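Proteasome assembly chaperone family protein (Pyrococcus furiosus, PDB 3VR0) acts as an archaeal proteasome activator, a homologue of proteasome assembly chaperones that probably works by binding the proteasome. Local coordinates at residues 48-57 with 237-247; 135-146 with 205-216. All blocks are in the same frame, centred on the assembly; numbering follows the deposited sequence.

Interaction 1: 48-57 with 237-247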
loop_
_atom_site.group_PDB
_atom_site.type_symbol
_atom_site.label_atom_id
_atom_site.label_comp_id
_atom_site.label_asym_id
_atom_site.label_seq_id
_atom_site.Cartn_x
_atom_site.Cartn_y
_atom_site.Cartn_z
ATOM N N LEU C 48 13.880 22.574 -12.915
ATOM C CA LEU C 48 14.318 23.601 -13.871
ATOM C C LEU C 48 15.707 24.059 -13.551
ATOM O O LEU C 48 16.531 24.177 -14.431
ATOM C CB LEU C 48 13.416 24.836 -13.854
ATOM C CG LEU C 48 12.071 24.718 -14.548
ATOM C CD1 LEU C 48 11.322 25.991 -14.224
ATOM C CD2 LEU C 48 12.244 24.571 -16.046
ATOM N N ALA C 49 15.926 24.322 -12.281
ATOM C CA ALA C 49 17.213 24.695 -11.747
ATOM C C ALA C 49 18.272 23.627 -12.124
ATOM O O ALA C 49 19.300 23.977 -12.684
ATOM C CB ALA C 49 17.124 24.875 -10.278
ATOM N N ALA C 50 18.014 22.345 -11.852
ATOM C CA ALA C 50 19.011 21.310 -12.155
ATOM C C ALA C 50 19.267 21.149 -13.641
ATOM O O ALA C 50 20.430 21.025 -14.045
ATOM C CB ALA C 50 18.658 19.940 -11.514
ATOM N N GLU C 51 18.203 21.167 -14.450
ATOM C CA GLU C 51 18.348 21.040 -15.905
ATOM C C GLU C 51 19.142 22.201 -16.498
ATOM O O GLU C 51 19.960 22.012 -17.413
ATOM C CB GLU C 51 17.020 20.951 -16.607
ATOM C CG GLU C 51 16.316 19.604 -16.406
ATOM C CD GLU C 51 14.957 19.604 -17.065
ATOM O OE1 GLU C 51 14.332 20.683 -17.149
ATOM O OE2 GLU C 51 14.525 18.544 -17.543
ATOM N N HIS C 52 18.913 23.392 -15.969
ATOM C CA HIS C 52 19.629 24.543 -16.451
ATOM C C HIS C 52 21.090 24.410 -16.067
ATOM O O HIS C 52 21.974 24.748 -16.848
ATOM C CB HIS C 52 19.069 25.852 -15.895
ATOM C CG HIS C 52 19.677 27.053 -16.536
ATOM N ND1 HIS C 52 19.648 27.254 -17.902
ATOM C CD2 HIS C 52 20.364 28.093 -16.017
ATOM C CE1 HIS C 52 20.282 28.377 -18.194
ATOM N NE2 HIS C 52 20.713 28.914 -17.066
ATOM N N LEU C 53 21.339 23.908 -14.859
ATOM C CA LEU C 53 22.703 23.700 -14.418
ATOM C C LEU C 53 23.387 22.612 -15.260
ATOM O O LEU C 53 24.513 22.801 -15.700
ATOM C CB LEU C 53 22.786 23.428 -12.925
ATOM C CG LEU C 53 24.160 23.280 -12.278
ATOM C CD1 LEU C 53 24.985 24.609 -12.288
ATOM C CD2 LEU C 53 23.932 22.785 -10.850
ATOM N N ILE C 54 22.701 21.509 -15.521
ATOM C CA ILE C 54 23.227 20.485 -16.418
ATOM C C ILE C 54 23.698 21.129 -17.727
ATOM O O ILE C 54 24.843 20.908 -18.157
ATOM C CB ILE C 54 22.185 19.377 -16.786
ATOM C CG1 ILE C 54 21.598 18.652 -15.551
ATOM C CG2 ILE C 54 22.722 18.421 -17.832
ATOM C CD1 ILE C 54 22.515 18.125 -14.716
ATOM N N GLN C 55 22.782 21.865 -18.363
ATOM C CA GLN C 55 23.020 22.471 -19.691
ATOM C C GLN C 55 24.165 23.446 -19.732
ATOM O O GLN C 55 24.994 23.342 -20.597
ATOM C CB GLN C 55 21.776 23.161 -20.255
ATOM C CG GLN C 55 20.674 22.212 -20.608
ATOM C CD GLN C 55 21.144 21.138 -21.590
ATOM O OE1 GLN C 55 21.095 19.932 -21.279
ATOM N NE2 GLN C 55 21.619 21.569 -22.784
ATOM N N GLU C 56 24.213 24.373 -18.788
ATOM C CA GLU C 56 25.247 25.408 -18.801
ATOM C C GLU C 56 26.636 24.861 -18.473
ATOM O O GLU C 56 27.638 25.406 -18.922
ATOM C CB GLU C 56 24.881 26.547 -17.858
ATOM C CG GLU C 56 23.577 27.253 -18.282
ATOM C CD GLU C 56 23.653 27.766 -19.736
ATOM O OE1 GLU C 56 24.669 28.402 -20.056
ATOM O OE2 GLU C 56 22.720 27.515 -20.544
ATOM N N LEU C 57 26.695 23.791 -17.686
ATOM C CA LEU C 57 27.967 23.246 -17.296
ATOM C C LEU C 57 28.388 22.171 -18.289
ATOM O O LEU C 57 29.496 21.654 -18.211
ATOM C CB LEU C 57 27.863 22.655 -15.896
ATOM C CG LEU C 57 27.782 23.601 -14.703
ATOM C CD1 LEU C 57 27.816 22.768 -13.479
ATOM C CD2 LEU C 57 28.905 24.648 -14.651
ATOM N N LEU C 237 30.450 29.523 -8.862
ATOM C CA LEU C 237 30.313 29.444 -10.313
ATOM C C LEU C 237 29.469 30.577 -10.793
ATOM O O LEU C 237 28.590 31.036 -10.068
ATOM C CB LEU C 237 29.623 28.142 -10.732
ATOM C CG LEU C 237 30.360 26.863 -10.355
ATOM C CD1 LEU C 237 29.382 25.721 -10.447
ATOM C CD2 LEU C 237 31.632 26.638 -11.226
ATOM N N GLU C 238 29.705 31.006 -12.028
ATOM C CA GLU C 238 28.826 31.988 -12.643
ATOM C C GLU C 238 28.225 31.380 -13.882
ATOM O O GLU C 238 28.910 30.872 -14.748
ATOM C CB GLU C 238 29.546 33.328 -12.897
ATOM C CG GLU C 238 30.103 33.958 -11.585
ATOM C CD GLU C 238 30.698 35.359 -11.766
ATOM O OE1 GLU C 238 31.773 35.612 -11.153
ATOM O OE2 GLU C 238 30.088 36.197 -12.502
ATOM N N ILE C 239 26.909 31.390 -13.932
ATOM C CA ILE C 239 26.216 30.650 -14.952
ATOM C C ILE C 239 25.292 31.656 -15.576
ATOM O O ILE C 239 24.728 32.483 -14.875
ATOM C CB ILE C 239 25.516 29.401 -14.317
ATOM C CG1 ILE C 239 26.416 28.183 -14.505
ATOM C CG2 ILE C 239 24.211 29.070 -14.936
ATOM C CD1 ILE C 239 27.346 27.952 -13.373
ATOM N N ASP C 240 25.180 31.610 -16.890
ATOM C CA ASP C 240 24.287 32.494 -17.592
ATOM C C ASP C 240 22.823 32.060 -17.342
ATOM O O ASP C 240 22.428 30.963 -17.725
ATOM C CB ASP C 240 24.621 32.510 -19.103
ATOM C CG ASP C 240 23.830 33.562 -19.863
ATOM O OD1 ASP C 240 23.214 34.428 -19.194
ATOM O OD2 ASP C 240 23.803 33.526 -21.117
ATOM N N MET C 241 22.035 32.943 -16.727
ATOM C CA MET C 241 20.604 32.698 -16.412
ATOM C C MET C 241 19.581 33.102 -17.498
ATOM O O MET C 241 18.366 33.009 -17.281
ATOM C CB MET C 241 20.239 33.375 -15.083
ATOM C CG MET C 241 21.114 32.940 -13.913
ATOM S SD MET C 241 20.861 31.163 -13.513
ATOM C CE MET C 241 21.883 31.086 -12.067
ATOM N N THR C 242 20.078 33.509 -18.665
ATOM C CA THR C 242 19.232 34.026 -19.750
ATOM C C THR C 242 18.035 33.143 -20.054
ATOM O O THR C 242 16.892 33.615 -20.026
ATOM C CB THR C 242 20.038 34.250 -21.065
ATOM O OG1 THR C 242 21.040 35.255 -20.851
ATOM C CG2 THR C 242 19.115 34.687 -22.208
ATOM N N ALA C 243 18.282 31.871 -20.343
ATOM C CA ALA C 243 17.215 30.997 -20.809
ATOM C C ALA C 243 16.080 30.875 -19.776
ATOM O O ALA C 243 14.920 30.653 -20.149
ATOM C CB ALA C 243 17.757 29.649 -21.195
ATOM N N LEU C 244 16.406 31.049 -18.495
ATOM C CA LEU C 244 15.400 30.976 -17.442
ATOM C C LEU C 244 14.564 32.257 -17.432
ATOM O O LEU C 244 13.337 32.174 -17.483
ATOM C CB LEU C 244 16.019 30.675 -16.063
ATOM C CG LEU C 244 16.513 29.245 -15.716
ATOM C CD1 LEU C 244 17.227 29.207 -14.379
ATOM C CD2 LEU C 244 15.406 28.206 -15.749
ATOM N N ASP C 245 15.231 33.423 -17.405
ATOM C CA ASP C 245 14.599 34.753 -17.646
ATOM C C ASP C 245 13.574 34.712 -18.754
ATOM O O ASP C 245 12.452 35.158 -18.573
ATOM C CB ASP C 245 15.618 35.822 -18.064
ATOM C CG ASP C 245 16.654 36.118 -17.002
ATOM O OD1 ASP C 245 16.325 36.133 -15.781
ATOM O OD2 ASP C 245 17.821 36.344 -17.415
ATOM N N GLU C 246 13.985 34.183 -19.901
ATOM C CA GLU C 246 13.130 34.082 -21.064
ATOM C C GLU C 246 11.928 33.172 -20.866
ATOM O O GLU C 246 10.862 33.419 -21.437
ATOM C CB GLU C 246 13.932 33.618 -22.270
ATOM C CG GLU C 246 14.786 34.728 -22.883
ATOM C CD GLU C 246 15.643 34.228 -24.031
ATOM O OE1 GLU C 246 16.391 35.042 -24.630
ATOM O OE2 GLU C 246 15.555 33.018 -24.341
ATOM N N ARG C 247 12.089 32.122 -20.066
ATOM C CA ARG C 247 10.950 31.249 -19.774
ATOM C C ARG C 247 10.012 31.914 -18.761
ATOM O O ARG C 247 8.801 31.798 -18.881
ATOM C CB ARG C 247 11.408 29.873 -19.280
ATOM C CG ARG C 247 10.306 28.822 -19.206
ATOM C CD ARG C 247 10.898 27.477 -18.857
ATOM N NE ARG C 247 9.930 26.378 -18.967
ATOM C CZ ARG C 247 10.262 25.126 -19.291
ATOM N NH1 ARG C 247 11.528 24.816 -19.552
ATOM N NH2 ARG C 247 9.327 24.185 -19.369
#

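Interaction 2: 135-146 with 205-216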
loop_
_atom_site.group_PDB
_atom_site.type_symbol
_atom_site.label_atom_id
_atom_site.label_comp_id
_atom_site.label_asym_id
_atom_site.label_seq_id
_atom_site.Cartn_x
_atom_site.Cartn_y
_atom_site.Cartn_z
ATOM N N THR C 135 31.209 11.179 -2.058
ATOM C CA THR C 135 30.283 12.285 -1.700
ATOM C C THR C 135 29.969 12.351 -0.208
ATOM O O THR C 135 29.649 11.316 0.414
ATOM C CB THR C 135 28.945 12.146 -2.405
ATOM O OG1 THR C 135 29.184 11.943 -3.797
ATOM C CG2 THR C 135 28.058 13.406 -2.191
ATOM N N ARG C 136 30.096 13.555 0.355
ATOM C CA ARG C 136 29.793 13.807 1.771
ATOM C C ARG C 136 28.715 14.853 1.859
ATOM O O ARG C 136 27.988 14.898 2.825
ATOM C CB ARG C 136 31.041 14.330 2.543
ATOM C CG ARG C 136 32.257 13.322 2.557
ATOM C CD ARG C 136 33.579 13.986 3.065
ATOM N NE ARG C 136 33.875 15.207 2.287
ATOM C CZ ARG C 136 34.035 16.420 2.819
ATOM N NH1 ARG C 136 34.006 16.567 4.158
ATOM N NH2 ARG C 136 34.245 17.472 2.019
ATOM N N GLU C 137 28.646 15.716 0.844
ATOM C CA GLU C 137 27.968 16.987 0.950
ATOM C C GLU C 137 26.851 17.040 -0.095
ATOM O O GLU C 137 27.060 16.656 -1.253
ATOM C CB GLU C 137 28.945 18.153 0.699
ATOM C CG GLU C 137 28.327 19.523 1.094
ATOM C CD GLU C 137 29.327 20.724 0.998
ATOM O OE1 GLU C 137 30.537 20.471 0.908
ATOM O OE2 GLU C 137 28.876 21.898 0.959
ATOM N N ILE C 138 25.684 17.529 0.322
ATOM C CA ILE C 138 24.472 17.458 -0.494
ATOM C C ILE C 138 23.815 18.808 -0.563
ATOM O O ILE C 138 23.679 19.446 0.450
ATOM C CB ILE C 138 23.474 16.480 0.148
ATOM C CG1 ILE C 138 24.059 15.085 0.237
ATOM C CG2 ILE C 138 22.183 16.392 -0.635
ATOM C CD1 ILE C 138 23.379 14.156 1.348
ATOM N N ILE C 139 23.344 19.228 -1.735
ATOM C CA ILE C 139 22.549 20.432 -1.804
ATOM C C ILE C 139 21.241 20.048 -2.475
ATOM O O ILE C 139 21.262 19.504 -3.560
ATOM C CB ILE C 139 23.279 21.512 -2.666
ATOM C CG1 ILE C 139 24.625 21.912 -2.011
ATOM C CG2 ILE C 139 22.390 22.722 -2.811
ATOM C CD1 ILE C 139 25.394 23.006 -2.851
ATOM N N THR C 140 20.090 20.288 -1.836
ATOM C CA THR C 140 18.822 19.981 -2.523
ATOM C C THR C 140 18.108 21.273 -2.918
ATOM O O THR C 140 18.168 22.254 -2.222
ATOM C CB THR C 140 17.897 19.087 -1.666
ATOM O OG1 THR C 140 17.584 19.788 -0.490
ATOM C CG2 THR C 140 18.619 17.772 -1.213
ATOM N N MET C 141 17.428 21.239 -4.044
ATOM C CA MET C 141 16.786 22.377 -4.586
ATOM C C MET C 141 15.346 21.992 -4.771
ATOM O O MET C 141 15.047 20.880 -5.213
ATOM C CB MET C 141 17.400 22.692 -5.957
ATOM C CG MET C 141 18.972 22.884 -5.876
ATOM S SD MET C 141 19.568 23.480 -7.457
ATOM C CE MET C 141 19.017 22.209 -8.556
ATOM N N GLY C 142 14.451 22.926 -4.476
ATOM C CA GLY C 142 13.047 22.741 -4.784
ATOM C C GLY C 142 12.213 23.996 -4.458
ATOM O O GLY C 142 12.743 25.106 -4.349
ATOM N N GLY C 143 10.906 23.795 -4.297
ATOM C CA GLY C 143 9.947 24.894 -4.071
ATOM C C GLY C 143 9.346 24.886 -2.677
ATOM O O GLY C 143 9.315 23.847 -1.992
ATOM N N TYR C 144 8.880 26.056 -2.260
ATOM C CA TYR C 144 8.115 26.213 -1.035
ATOM C C TYR C 144 6.786 26.877 -1.396
ATOM O O TYR C 144 6.771 28.027 -1.819
ATOM C CB TYR C 144 8.886 27.040 -0.016
ATOM C CG TYR C 144 8.145 27.231 1.288
ATOM C CD1 TYR C 144 8.225 26.276 2.301
ATOM C CD2 TYR C 144 7.374 28.378 1.514
ATOM C CE1 TYR C 144 7.556 26.437 3.489
ATOM C CE2 TYR C 144 6.685 28.551 2.715
ATOM C CZ TYR C 144 6.783 27.578 3.695
ATOM O OH TYR C 144 6.117 27.746 4.876
ATOM N N GLN C 145 5.700 26.120 -1.261
ATOM C CA GLN C 145 4.357 26.522 -1.692
ATOM C C GLN C 145 3.831 27.713 -0.882
ATOM O O GLN C 145 3.837 27.684 0.352
ATOM C CB GLN C 145 3.389 25.333 -1.577
ATOM C CG GLN C 145 1.884 25.691 -1.615
ATOM C CD GLN C 145 1.346 25.812 -3.017
ATOM O OE1 GLN C 145 0.287 25.269 -3.356
ATOM N NE2 GLN C 145 2.082 26.509 -3.851
ATOM N N VAL C 146 3.373 28.736 -1.602
ATOM C CA VAL C 146 2.994 30.025 -1.015
ATOM C C VAL C 146 1.699 30.550 -1.706
ATOM O O VAL C 146 1.542 30.395 -2.916
ATOM C CB VAL C 146 4.223 30.998 -1.120
ATOM C CG1 VAL C 146 4.059 32.021 -2.229
ATOM C CG2 VAL C 146 4.570 31.611 0.202
ATOM N N MET C 205 26.831 12.224 6.472
ATOM C CA MET C 205 26.803 13.227 5.382
ATOM C C MET C 205 26.122 14.518 5.849
ATOM O O MET C 205 25.567 14.593 6.956
ATOM C CB MET C 205 26.055 12.653 4.157
ATOM C CG MET C 205 26.669 11.344 3.604
ATOM S SD MET C 205 25.642 10.621 2.304
ATOM C CE MET C 205 26.049 11.643 0.848
ATOM N N PHE C 206 26.147 15.556 5.012
ATOM C CA PHE C 206 25.712 16.873 5.485
ATOM C C PHE C 206 25.338 17.718 4.316
ATOM O O PHE C 206 25.719 17.397 3.166
ATOM C CB PHE C 206 26.783 17.555 6.345
ATOM C CG PHE C 206 28.078 17.899 5.601
ATOM C CD1 PHE C 206 28.248 19.151 5.023
ATOM C CD2 PHE C 206 29.134 16.985 5.530
ATOM C CE1 PHE C 206 29.467 19.488 4.350
ATOM C CE2 PHE C 206 30.342 17.302 4.851
ATOM C CZ PHE C 206 30.504 18.571 4.275
ATOM N N GLY C 207 24.597 18.783 4.581
ATOM C CA GLY C 207 24.278 19.688 3.506
ATOM C C GLY C 207 23.171 20.665 3.777
ATOM O O GLY C 207 22.911 20.991 4.907
ATOM N N ILE C 208 22.536 21.146 2.723
ATOM C CA ILE C 208 21.650 22.282 2.834
ATOM C C ILE C 208 20.504 22.081 1.854
ATOM O O ILE C 208 20.700 21.546 0.782
ATOM C CB ILE C 208 22.431 23.641 2.497
ATOM C CG1 ILE C 208 21.541 24.842 2.674
ATOM C CG2 ILE C 208 23.082 23.587 1.048
ATOM C CD1 ILE C 208 22.387 26.239 2.852
ATOM N N SER C 209 19.314 22.494 2.271
ATOM C CA SER C 209 18.155 22.539 1.468
ATOM C C SER C 209 17.900 23.991 1.081
ATOM O O SER C 209 17.857 24.870 1.927
ATOM C CB SER C 209 16.947 22.105 2.335
ATOM O OG SER C 209 15.761 22.503 1.650
ATOM N N LEU C 210 17.649 24.257 -0.183
ATOM C CA LEU C 210 17.293 25.589 -0.574
ATOM C C LEU C 210 15.999 25.491 -1.340
ATOM O O LEU C 210 15.950 24.854 -2.383
ATOM C CB LEU C 210 18.400 26.206 -1.455
ATOM C CG LEU C 210 19.713 26.341 -0.711
ATOM C CD1 LEU C 210 20.904 26.573 -1.698
ATOM C CD2 LEU C 210 19.617 27.473 0.294
ATOM N N LEU C 211 14.951 26.114 -0.803
ATOM C CA LEU C 211 13.637 26.061 -1.412
ATOM C C LEU C 211 13.138 27.464 -1.721
ATOM O O LEU C 211 13.194 28.351 -0.871
ATOM C CB LEU C 211 12.625 25.357 -0.480
ATOM C CG LEU C 211 12.855 23.909 -0.031
ATOM C CD1 LEU C 211 11.751 23.511 0.915
ATOM C CD2 LEU C 211 12.812 23.008 -1.230
ATOM N N GLY C 212 12.619 27.637 -2.927
ATOM C CA GLY C 212 12.168 28.910 -3.370
ATOM C C GLY C 212 10.661 29.036 -3.306
ATOM O O GLY C 212 9.924 28.108 -3.672
ATOM N N GLU C 213 10.214 30.221 -2.892
ATOM C CA GLU C 213 8.798 30.548 -2.869
ATOM C C GLU C 213 8.226 30.492 -4.256
ATOM O O GLU C 213 8.789 31.029 -5.191
ATOM C CB GLU C 213 8.553 31.928 -2.254
ATOM C CG GLU C 213 8.759 31.962 -0.769
ATOM C CD GLU C 213 8.703 33.383 -0.209
ATOM O OE1 GLU C 213 8.965 34.348 -0.991
ATOM O OE2 GLU C 213 8.420 33.528 1.007
ATOM N N SER C 214 7.089 29.827 -4.373
ATOM C CA SER C 214 6.454 29.573 -5.648
ATOM C C SER C 214 4.948 29.431 -5.442
ATOM O O SER C 214 4.501 28.996 -4.378
ATOM C CB SER C 214 6.973 28.266 -6.232
ATOM O OG SER C 214 6.400 28.059 -7.506
ATOM N N LEU C 215 4.185 29.773 -6.473
ATOM C CA LEU C 215 2.734 29.593 -6.457
ATOM C C LEU C 215 2.462 28.096 -6.492
ATOM O O LEU C 215 1.610 27.586 -5.750
ATOM C CB LEU C 215 2.073 30.307 -7.637
ATOM C CG LEU C 215 2.269 31.840 -7.757
ATOM C CD1 LEU C 215 1.375 32.408 -8.878
ATOM C CD2 LEU C 215 2.064 32.626 -6.414
ATOM N N GLY C 216 3.204 27.388 -7.341
ATOM C CA GLY C 216 3.271 25.942 -7.237
ATOM C C GLY C 216 2.602 25.152 -8.335
ATOM O O GLY C 216 3.003 24.016 -8.607
HETATM O O HOH W 1 15.690 21.753 -0.759
#

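Interaction 1: 48-57 with 237-247
His52 reaches from helix 48-57 into the bend that leads to helix 242-247 and gives its NE2 proton to the backbone O of Asp240, 2.8 Å away. CG stands anti to the backbone N (chi1 -172°), which carries the imidazole out toward the turn, with the acceptor close to the ring plane. Leu244 lies over one face, its CG 4.1 Å from the ring centroid in a CH-pi contact, while CG of Glu56, one helical turn on, rests on the opposite face. With Met241 SD at the ring edge, 4.0 Å from His52 CD2, the imidazole has little room to turn. The two helices run at 142° to each other, roughly antiparallel, and Met241 is the N-cap residue of the second, which continues as the long C-terminal helix predicted to form a coiled coil. The histidine bond thus probably helps to hold the backbone just before that helix starts. Toward Leu237 the contact becomes mainly apolar: Leu57 CD2 meets Ile239 CD1 at 3.9 Å, Leu53 CD1 approaches the same methyl, and the aliphatic part of Glu56 lies against Ile239 CG2. Helix 221-235 adds Leu228 beside His52 and Thr232 beside Ile239. The outer side is looser. Arg247, extended from CG to NE, lays one guanidinium face on Leu48 CD2, which is 3.6 Å from Arg247 NH1, whereas Glu51 stays too far for a salt bridge. Asp240, at the exposed turn, uses OD1 to accept a 2.9 Å hydrogen bond from Thr242 OG1 and a weak one from Thr242 N.

Interaction 2: 135-146 with 205-216
Arg136 O accepts the backbone N-H of Phe206 at 2.9 Å, the first of ten hydrogen bonds that join strands 137-145 and 206-214 in parallel register as far as Val146 N and Ser214 O. The bond from Leu210 N to Thr140 O is nearly straight, 169° at the hydrogen, whereas Tyr144 N sits well above the carbonyl plane of Gly212 O. A water bridges two side chains on one face of the sheet: it donates to Thr140 OG1 at 2.7 Å and is hydrogen-bonded to Ser209 OG, while Thr140 OG1 also bonds Ala193 O. Both strands are interior in the mixed sheet, flanked by strands 34-37 and 155-159. On the face bearing Glu137, Ile139 and Met141, CG1 of Ile139 lies alongside CG2 of Ile208 at 3.8 Å, and helix 221-235 packs over this side through Val231. The other face holds Leu211, whose CD2 presses against Gly142, 3.4 Å from Gly142 C. At the start of the pair, Phe206 has CG between its backbone N and carbonyl carbon (chi1 65°), which swings the ring across Glu137. Glu137 CB lies over the ring face, 4.2 Å from the centroid, and Arg136 NH1 comes to the ring edge. With an alanine in place of Phe206, the aliphatic part of Glu137 would probably lose its aromatic cover and a gap would open beside Arg136. The charged ends look elsewhere, Glu137 to Arg100 and Tyr168, Arg136 to Asp32. Backbone bonding therefore sets the register, while the ring packs against charged residues whose polar ends are already paired outside the two strands.

Overall arrangement
The centres of interactions 1 and 2 lie about 17 Å apart within one PAC2-family domain. Along the chain, helix 45-57 comes first, then strands 137-145 and 206-214, and finally helix 242-256, so the two strands pair within the span that interaction 1 closes. Interaction 2 joins two interior strands of the mixed sheet; interaction 1 packs on the sheet through helix 45-57. The two meet directly where Met141 CE approaches Ala50 N at 3.4 Å, and helix 221-235 contacts both. The helix that begins the predicted coiled coil thus packs on helix 45-57, which in turn lies against strands 87-92 and 102-107 of the sheet.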